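Local structure of OBG-type G domain-containing protein (Pyrococcus horikoshii, 2E87) at residues S181-A186 against T321-V326; E193-P198 against I204-F209. The protein is of unknown cellular function but probably works as a GTP-binding protein with an Obg-type G domain, captured here with GDP bound. All coordinates share one frame; numbering follows the deposited sequence.

Contact 1 (S181-A186 against T321-V326); sequences STLLKA and TGIDLV. With GDP (guanosine-5'-diphosphate), chain F.
Ala186 and Ile323 mark the nearest backbone approach, their CA atoms 7.1 Å apart, where the helix that follows the P-loop of this G domain meets the first turn of helix 323-350. Gly322 is the N-cap of that second helix; with phi at 91° any CB on it would collide with the carbonyl O of Thr321, a conformation suited to glycine. The interface is apolar. Ile323 sets both of its branches against Ala186, with CG1 and CG2 each 4.2 Å from Ala186 CB. Beyond them Ile323 CD1 lies 3.7 Å from Leu183 CD1, the two side chains running past each other in opposite directions; Leu183 also leans on Ile251 and Ile253 of strand 249-254. The residue before Leu183 faces the nucleotide. In Thr182 the methyl CG2 is anti to the backbone N, which leaves OG1 beside that N (chi1 -65°), and both donors converge on the alpha-phosphate: Thr182 OG1 is 2.8 Å and Thr182 N 2.9 Å from GDP O1A. Replacing Thr182 with an alanine would probably cost O1A the bond from the threonine hydroxyl and open a gap beside C8 of the guanine. At the beta-phosphate, Ser181 N donates an almost straight bond to GDP O3B (2.8 Å, 175°).

Contact 2 (E193-P198 against I204-F209); sequences EIASYP and INVGQF
Tyr197 and Ile204 meet just past the Ala195-Ile204 pair, where the strand pairing ends, the ring approaching the aliphatic branch at a slant, with Tyr197 CD1 4.0 Å from Ile204 CD1. Ile204 holds CG1 between its own N and carbonyl carbon (chi1 64°), and the extended chain beyond carries CD1 out to the ring. Tyr197 OH bonds to the carbonyl of Ala239, while Phe77 and Leu81 of helix 76-86 also touch the tyrosine, so this corner brings the G domain against the helical region. On the same face of the sheet as Ile204, Ala195 fits between neighbours: its CB is 4.0 Å from Ile204 CG1 and 3.6 Å from Val206 CG2. Val206 places CG1 anti to its backbone N (chi1 179°), leaving CG2 as the branch that reaches the alanine methyl. The other face carries Ile194 and Asn205, a non-hydrogen-bonded pair whose side chains stand next to each other; the amide ND2 of Asn205 is bonded to Asp220 OD2, which ties its polar end to the neighbouring strand.

Four backbone hydrogen bonds fix the register. They run reciprocally within two hydrogen-bonded pairs, Glu193 with Val206 and Ala195 with Ile204 (Ala195 N to Ile204 O 2.8 Å, Ile204 N to Ala195 O 2.9 Å), on either side of the Ile194-Asn205 pair. These bonds define an antiparallel beta hairpin, its short strand segments splayed to 128° between their directions, and strand 193-195 forms an outer edge of the G-domain sheet.

After the N-terminal helices and strand 169-173, helix 180-187 supplies the first side of contact 1. Strands 193-195 and 204-211 come next, and contact 2 closes the short loop between them. The chain then builds strands 214-220, 249-254, 283-287 and 313-314 before helix 323-350 returns to complete contact 1, so contact 2 is nested inside the much longer loop that contact 1 closes. The centres lie 16 Å apart, yet the two touch: Leu184 CD1 is 3.5 Å from Asn205 O. Contact 1 joins two helices beside strand 249-254, and contact 2 pairs an edge strand with its neighbour. Phe209 also reaches Ile330 and Ile331, linking the hairpin to helix 323-350.

Contact 1 (S181-A186 against T321-V326)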
ATOM      1  N   SER A 181      24.315   2.147   0.556  1.00 32.94           N
ATOM      2  CA  SER A 181      24.131   0.770   1.016  1.00 36.81           C
ATOM      3  C   SER A 181      25.262   0.303   1.935  1.00 39.80           C
ATOM      4  O   SER A 181      25.040  -0.489   2.852  1.00 40.90           O
ATOM      5  CB  SER A 181      24.014  -0.178  -0.172  1.00 40.58           C
ATOM      6  OG  SER A 181      25.190  -0.150  -0.951  1.00 39.36           O
ATOM      7  N   THR A 182      26.473   0.796   1.688  1.00 37.72           N
ATOM      8  CA  THR A 182      27.605   0.430   2.516  1.00 35.90           C
ATOM      9  C   THR A 182      27.301   0.910   3.917  1.00 35.09           C
ATOM     10  O   THR A 182      27.560   0.202   4.886  1.00 43.00           O
ATOM     11  CB  THR A 182      28.933   1.084   2.022  1.00 36.40           C
ATOM     12  OG1 THR A 182      29.262   0.572   0.727  1.00 36.34           O
ATOM     13  CG2 THR A 182      30.096   0.769   2.986  1.00 34.32           C
ATOM     14  N   LEU A 183      26.743   2.112   4.022  1.00 29.24           N
ATOM     15  CA  LEU A 183      26.401   2.676   5.322  1.00 31.46           C
ATOM     16  C   LEU A 183      25.228   1.937   5.965  1.00 33.78           C
ATOM     17  O   LEU A 183      25.216   1.698   7.171  1.00 41.44           O
ATOM     18  CB  LEU A 183      26.053   4.158   5.198  1.00 24.20           C
ATOM     19  CG  LEU A 183      25.499   4.765   6.484  1.00 33.83           C
ATOM     20  CD1 LEU A 183      26.533   4.660   7.602  1.00 32.85           C
ATOM     21  CD2 LEU A 183      25.148   6.211   6.259  1.00 30.52           C
ATOM     22  N   LEU A 184      24.233   1.579   5.167  1.00 29.98           N
ATOM     23  CA  LEU A 184      23.087   0.872   5.712  1.00 33.28           C
ATOM     24  C   LEU A 184      23.534  -0.474   6.301  1.00 33.01           C
ATOM     25  O   LEU A 184      23.075  -0.871   7.364  1.00 30.56           O
ATOM     26  CB  LEU A 184      22.029   0.656   4.621  1.00 30.96           C
ATOM     27  CG  LEU A 184      20.795  -0.189   4.969  1.00 40.17           C
ATOM     28  CD1 LEU A 184      19.580   0.266   4.132  1.00 30.74           C
ATOM     29  CD2 LEU A 184      21.121  -1.681   4.752  1.00 29.86           C
ATOM     30  N   LYS A 185      24.430  -1.166   5.605  1.00 31.45           N
ATOM     31  CA  LYS A 185      24.902  -2.462   6.071  1.00 38.08           C
ATOM     32  C   LYS A 185      25.799  -2.361   7.297  1.00 40.21           C
ATOM     33  O   LYS A 185      25.829  -3.269   8.111  1.00 40.27           O
ATOM     34  CB  LYS A 185      25.620  -3.204   4.942  1.00 36.02           C
ATOM     35  CG  LYS A 185      24.681  -3.634   3.843  1.00 37.08           C
ATOM     36  CD  LYS A 185      25.420  -4.187   2.656  1.00 45.07           C
ATOM     37  CE  LYS A 185      24.466  -4.409   1.502  1.00 48.82           C
ATOM     38  NZ  LYS A 185      25.159  -5.014   0.332  1.00 54.81           N
ATOM     39  N   ALA A 186      26.514  -1.253   7.434  1.00 42.88           N
ATOM     40  CA  ALA A 186      27.395  -1.052   8.576  1.00 45.01           C
ATOM     41  C   ALA A 186      26.536  -0.669   9.776  1.00 48.20           C
ATOM     42  O   ALA A 186      26.891  -0.906  10.933  1.00 50.11           O
ATOM     43  CB  ALA A 186      28.390   0.070   8.274  1.00 40.55           C
ATOM     44  N   THR A 321      35.119   3.868  10.240  1.00 59.18           N
ATOM     45  CA  THR A 321      35.543   5.112  10.880  1.00 55.50           C
ATOM     46  C   THR A 321      34.321   6.035  11.014  1.00 58.68           C
ATOM     47  O   THR A 321      33.789   6.509  10.009  1.00 60.56           O
ATOM     48  CB  THR A 321      36.634   5.856  10.027  1.00 58.18           C
ATOM     49  OG1 THR A 321      37.705   4.960   9.698  1.00 59.23           O
ATOM     50  CG2 THR A 321      37.212   7.042  10.800  1.00 54.17           C
ATOM     51  N   GLY A 322      33.858   6.273  12.241  1.00 53.66           N
ATOM     52  CA  GLY A 322      32.729   7.172  12.433  1.00 53.66           C
ATOM     53  C   GLY A 322      31.325   6.583  12.440  1.00 55.00           C
ATOM     54  O   GLY A 322      30.379   7.266  12.835  1.00 52.11           O
ATOM     55  N   ILE A 323      31.177   5.333  12.003  1.00 53.25           N
ATOM     56  CA  ILE A 323      29.868   4.679  11.977  1.00 52.60           C
ATOM     57  C   ILE A 323      29.168   4.781  13.326  1.00 54.05           C
ATOM     58  O   ILE A 323      27.964   5.046  13.398  1.00 53.56           O
ATOM     59  CB  ILE A 323      29.998   3.191  11.583  1.00 49.36           C
ATOM     60  CG1 ILE A 323      30.561   3.091  10.165  1.00 49.91           C
ATOM     61  CG2 ILE A 323      28.657   2.502  11.659  1.00 51.85           C
ATOM     62  CD1 ILE A 323      29.873   4.000   9.170  1.00 49.90           C
ATOM     63  N   ASP A 324      29.928   4.590  14.398  1.00 51.36           N
ATOM     64  CA  ASP A 324      29.367   4.671  15.737  1.00 52.31           C
ATOM     65  C   ASP A 324      28.899   6.090  16.054  1.00 48.78           C
ATOM     66  O   ASP A 324      27.981   6.287  16.846  1.00 49.47           O
ATOM     67  CB  ASP A 324      30.390   4.176  16.761  1.00 62.04           C
ATOM     68  CG  ASP A 324      30.771   2.714  16.532  1.00 73.64           C
ATOM     69  OD1 ASP A 324      29.885   1.838  16.679  1.00 79.17           O
ATOM     70  OD2 ASP A 324      31.946   2.442  16.192  1.00 79.23           O
ATOM     71  N   LEU A 325      29.513   7.087  15.434  1.00 46.33           N
ATOM     72  CA  LEU A 325      29.073   8.453  15.676  1.00 44.06           C
ATOM     73  C   LEU A 325      27.705   8.622  15.013  1.00 45.17           C
ATOM     74  O   LEU A 325      26.853   9.346  15.520  1.00 44.04           O
ATOM     75  CB  LEU A 325      30.065   9.450  15.087  1.00 41.50           C
ATOM     76  CG  LEU A 325      31.453   9.509  15.741  1.00 50.54           C
ATOM     77  CD1 LEU A 325      32.356  10.475  14.968  1.00 44.22           C
ATOM     78  CD2 LEU A 325      31.317   9.962  17.188  1.00 43.83           C
ATOM     79  N   VAL A 326      27.496   7.947  13.883  1.00 41.10           N
ATOM     80  CA  VAL A 326      26.222   8.040  13.171  1.00 45.15           C
ATOM     81  C   VAL A 326      25.111   7.327  13.945  1.00 42.95           C
ATOM     82  O   VAL A 326      24.026   7.885  14.151  1.00 40.57           O
ATOM     83  CB  VAL A 326      26.313   7.424  11.746  1.00 46.80           C
ATOM     84  CG1 VAL A 326      24.932   7.427  11.097  1.00 39.38           C
ATOM     85  CG2 VAL A 326      27.321   8.222  10.888  1.00 36.41           C
TER
HETATM   86  PB  GDP F 400      25.443   3.576  -3.074  1.00 34.29           P
HETATM   87  O1B GDP F 400      25.302   3.396  -4.574  1.00 35.50           O
HETATM   88  O2B GDP F 400      25.291   5.128  -2.637  1.00 38.01           O
HETATM   89  O3B GDP F 400      24.814   2.516  -2.164  1.00 40.28           O
HETATM   90  O3A GDP F 400      27.004   3.336  -2.858  1.00 38.10           O
HETATM   91  PA  GDP F 400      27.769   2.042  -2.261  1.00 49.44           P
HETATM   92  O1A GDP F 400      27.352   1.764  -0.859  1.00 35.94           O
HETATM   93  O2A GDP F 400      27.460   0.768  -3.213  1.00 43.14           O
HETATM   94  O5' GDP F 400      29.336   2.401  -2.280  1.00 49.60           O
HETATM   95  C5' GDP F 400      29.736   2.630  -3.645  1.00 49.26           C
HETATM   96  C4' GDP F 400      31.230   2.297  -3.813  1.00 50.05           C
HETATM   97  O4' GDP F 400      32.026   3.107  -2.868  1.00 45.67           O
HETATM   98  C3' GDP F 400      31.612   0.856  -3.466  1.00 50.55           C
HETATM   99  O3' GDP F 400      32.459  -0.023  -4.209  1.00 52.83           O
HETATM  100  C2' GDP F 400      31.865   0.933  -1.947  1.00 50.41           C
HETATM  101  O2' GDP F 400      32.778  -0.129  -1.606  1.00 51.86           O
HETATM  102  C1' GDP F 400      32.706   2.192  -1.924  1.00 51.49           C
HETATM  103  N9  GDP F 400      32.751   2.826  -0.598  1.00 55.30           N
HETATM  104  C8  GDP F 400      31.730   2.938   0.310  1.00 58.10           C
HETATM  105  N7  GDP F 400      32.143   3.564   1.380  1.00 57.03           N
HETATM  106  C5  GDP F 400      33.449   3.896   1.228  1.00 55.60           C
HETATM  107  C6  GDP F 400      34.426   4.572   2.042  1.00 53.62           C
HETATM  108  O6  GDP F 400      34.134   4.996   3.156  1.00 48.85           O
HETATM  109  N1  GDP F 400      35.696   4.733   1.536  1.00 57.49           N
HETATM  110  C2  GDP F 400      36.028   4.253   0.273  1.00 57.60           C
HETATM  111  N2  GDP F 400      37.299   4.426  -0.203  1.00 61.75           N
HETATM  112  N3  GDP F 400      35.137   3.624  -0.481  1.00 56.93           N
HETATM  113  C4  GDP F 400      33.853   3.427  -0.050  1.00 58.50           C

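Contact 2 (E193-P198 against I204-F209)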
ATOM      1  N   GLU A 193      17.401  -6.638   3.794  1.00 55.62           N
ATOM      2  CA  GLU A 193      16.451  -7.326   2.937  1.00 55.90           C
ATOM      3  C   GLU A 193      16.172  -6.381   1.778  1.00 53.64           C
ATOM      4  O   GLU A 193      16.657  -5.253   1.764  1.00 56.99           O
ATOM      5  CB  GLU A 193      15.166  -7.645   3.707  1.00 58.29           C
ATOM      6  CG  GLU A 193      15.320  -8.823   4.650  1.00 68.80           C
ATOM      7  CD  GLU A 193      14.058  -9.129   5.423  1.00 77.34           C
ATOM      8  OE1 GLU A 193      12.987  -9.252   4.792  1.00 82.30           O
ATOM      9  OE2 GLU A 193      14.137  -9.255   6.665  1.00 82.90           O
ATOM     10  N   ILE A 194      15.411  -6.828   0.796  1.00 49.36           N
ATOM     11  CA  ILE A 194      15.123  -5.964  -0.323  1.00 46.76           C
ATOM     12  C   ILE A 194      13.626  -5.742  -0.470  1.00 49.37           C
ATOM     13  O   ILE A 194      12.859  -6.690  -0.621  1.00 52.56           O
ATOM     14  CB  ILE A 194      15.701  -6.557  -1.617  1.00 50.40           C
ATOM     15  CG1 ILE A 194      17.225  -6.604  -1.509  1.00 52.21           C
ATOM     16  CG2 ILE A 194      15.297  -5.705  -2.821  1.00 50.01           C
ATOM     17  CD1 ILE A 194      17.893  -7.328  -2.642  1.00 53.22           C
ATOM     18  N   ALA A 195      13.213  -4.483  -0.393  1.00 41.95           N
ATOM     19  CA  ALA A 195      11.810  -4.143  -0.540  1.00 42.81           C
ATOM     20  C   ALA A 195      11.566  -3.683  -1.962  1.00 43.58           C
ATOM     21  O   ALA A 195      12.413  -3.022  -2.559  1.00 43.95           O
ATOM     22  CB  ALA A 195      11.427  -3.039   0.422  1.00 37.97           C
ATOM     23  N   SER A 196      10.411  -4.045  -2.509  1.00 42.04           N
ATOM     24  CA  SER A 196      10.067  -3.623  -3.854  1.00 39.97           C
ATOM     25  C   SER A 196       9.657  -2.175  -3.754  1.00 41.92           C
ATOM     26  O   SER A 196       9.074  -1.767  -2.754  1.00 45.92           O
ATOM     27  CB  SER A 196       8.900  -4.440  -4.387  1.00 40.54           C
ATOM     28  OG  SER A 196       9.311  -5.764  -4.660  1.00 48.67           O
ATOM     29  N   TYR A 197       9.976  -1.377  -4.758  1.00 37.94           N
ATOM     30  CA  TYR A 197       9.559   0.007  -4.703  1.00 38.52           C
ATOM     31  C   TYR A 197       9.230   0.533  -6.090  1.00 41.11           C
ATOM     32  O   TYR A 197      10.014   0.379  -7.026  1.00 37.87           O
ATOM     33  CB  TYR A 197      10.634   0.870  -4.063  1.00 33.88           C
ATOM     34  CG  TYR A 197      10.066   2.122  -3.459  1.00 33.34           C
ATOM     35  CD1 TYR A 197       9.793   2.207  -2.089  1.00 31.86           C
ATOM     36  CD2 TYR A 197       9.780   3.227  -4.262  1.00 32.54           C
ATOM     37  CE1 TYR A 197       9.251   3.373  -1.538  1.00 34.29           C
ATOM     38  CE2 TYR A 197       9.246   4.383  -3.731  1.00 32.77           C
ATOM     39  CZ  TYR A 197       8.986   4.460  -2.372  1.00 33.68           C
ATOM     40  OH  TYR A 197       8.511   5.645  -1.874  1.00 33.54           O
ATOM     41  N   PRO A 198       8.056   1.158  -6.242  1.00 41.29           N
ATOM     42  CA  PRO A 198       7.635   1.705  -7.536  1.00 45.10           C
ATOM     43  C   PRO A 198       8.700   2.588  -8.184  1.00 45.90           C
ATOM     44  O   PRO A 198       9.291   3.443  -7.525  1.00 48.02           O
ATOM     45  CB  PRO A 198       6.376   2.477  -7.176  1.00 48.15           C
ATOM     46  CG  PRO A 198       5.797   1.632  -6.069  1.00 49.47           C
ATOM     47  CD  PRO A 198       7.009   1.349  -5.224  1.00 44.26           C
ATOM     48  N   ILE A 204      14.831  -1.477  -2.912  1.00 40.40           N
ATOM     49  CA  ILE A 204      15.664  -0.817  -1.924  1.00 40.33           C
ATOM     50  C   ILE A 204      16.035  -1.709  -0.734  1.00 43.87           C
ATOM     51  O   ILE A 204      15.294  -2.612  -0.353  1.00 43.61           O
ATOM     52  CB  ILE A 204      14.978   0.463  -1.389  1.00 41.10           C
ATOM     53  CG1 ILE A 204      13.692   0.097  -0.641  1.00 40.85           C
ATOM     54  CG2 ILE A 204      14.661   1.397  -2.542  1.00 38.05           C
ATOM     55  CD1 ILE A 204      13.058   1.259   0.079  1.00 34.88           C
ATOM     56  N   ASN A 205      17.198  -1.441  -0.155  1.00 41.94           N
ATOM     57  CA  ASN A 205      17.657  -2.195   0.983  1.00 38.82           C
ATOM     58  C   ASN A 205      16.924  -1.727   2.222  1.00 37.38           C
ATOM     59  O   ASN A 205      16.694  -0.540   2.402  1.00 32.73           O
ATOM     60  CB  ASN A 205      19.153  -2.004   1.169  1.00 44.60           C
ATOM     61  CG  ASN A 205      19.935  -2.477  -0.017  1.00 48.69           C
ATOM     62  OD1 ASN A 205      20.016  -3.674  -0.281  1.00 50.27           O
ATOM     63  ND2 ASN A 205      20.502  -1.539  -0.757  1.00 48.53           N
ATOM     64  N   VAL A 206      16.556  -2.680   3.068  1.00 34.05           N
ATOM     65  CA  VAL A 206      15.859  -2.380   4.298  1.00 36.95           C
ATOM     66  C   VAL A 206      16.541  -3.103   5.431  1.00 40.81           C
ATOM     67  O   VAL A 206      16.667  -4.327   5.413  1.00 41.58           O
ATOM     68  CB  VAL A 206      14.420  -2.877   4.292  1.00 37.54           C
ATOM     69  CG1 VAL A 206      13.787  -2.547   5.621  1.00 27.83           C
ATOM     70  CG2 VAL A 206      13.649  -2.266   3.148  1.00 35.26           C
ATOM     71  N   GLY A 207      16.971  -2.354   6.427  1.00 38.93           N
ATOM     72  CA  GLY A 207      17.624  -2.990   7.547  1.00 41.42           C
ATOM     73  C   GLY A 207      17.047  -2.530   8.859  1.00 36.95           C
ATOM     74  O   GLY A 207      16.109  -1.741   8.906  1.00 38.59           O
ATOM     75  N   GLN A 208      17.640  -3.018   9.930  1.00 34.11           N
ATOM     76  CA  GLN A 208      17.210  -2.685  11.271  1.00 38.48           C
ATOM     77  C   GLN A 208      18.359  -2.835  12.239  1.00 36.95           C
ATOM     78  O   GLN A 208      19.201  -3.709  12.081  1.00 31.89           O
ATOM     79  CB  GLN A 208      16.098  -3.639  11.725  1.00 36.78           C
ATOM     80  CG  GLN A 208      14.676  -3.123  11.617  1.00 47.74           C
ATOM     81  CD  GLN A 208      13.680  -4.037  12.340  1.00 57.00           C
ATOM     82  OE1 GLN A 208      13.921  -4.477  13.474  1.00 53.13           O
ATOM     83  NE2 GLN A 208      12.550  -4.317  11.688  1.00 58.13           N
ATOM     84  N   PHE A 209      18.409  -1.963  13.231  1.00 38.90           N
ATOM     85  CA  PHE A 209      19.408  -2.118  14.263  1.00 46.64           C
ATOM     86  C   PHE A 209      18.681  -1.850  15.570  1.00 45.87           C
ATOM     87  O   PHE A 209      17.808  -0.987  15.647  1.00 38.70           O
ATOM     88  CB  PHE A 209      20.629  -1.214  14.033  1.00 50.62           C
ATOM     89  CG  PHE A 209      20.442   0.203  14.422  1.00 46.36           C
ATOM     90  CD1 PHE A 209      20.487   0.581  15.751  1.00 43.83           C
ATOM     91  CD2 PHE A 209      20.314   1.181  13.451  1.00 51.04           C
ATOM     92  CE1 PHE A 209      20.412   1.912  16.107  1.00 46.38           C
ATOM     93  CE2 PHE A 209      20.238   2.515  13.798  1.00 48.72           C
ATOM     94  CZ  PHE A 209      20.288   2.880  15.133  1.00 46.44           C
TER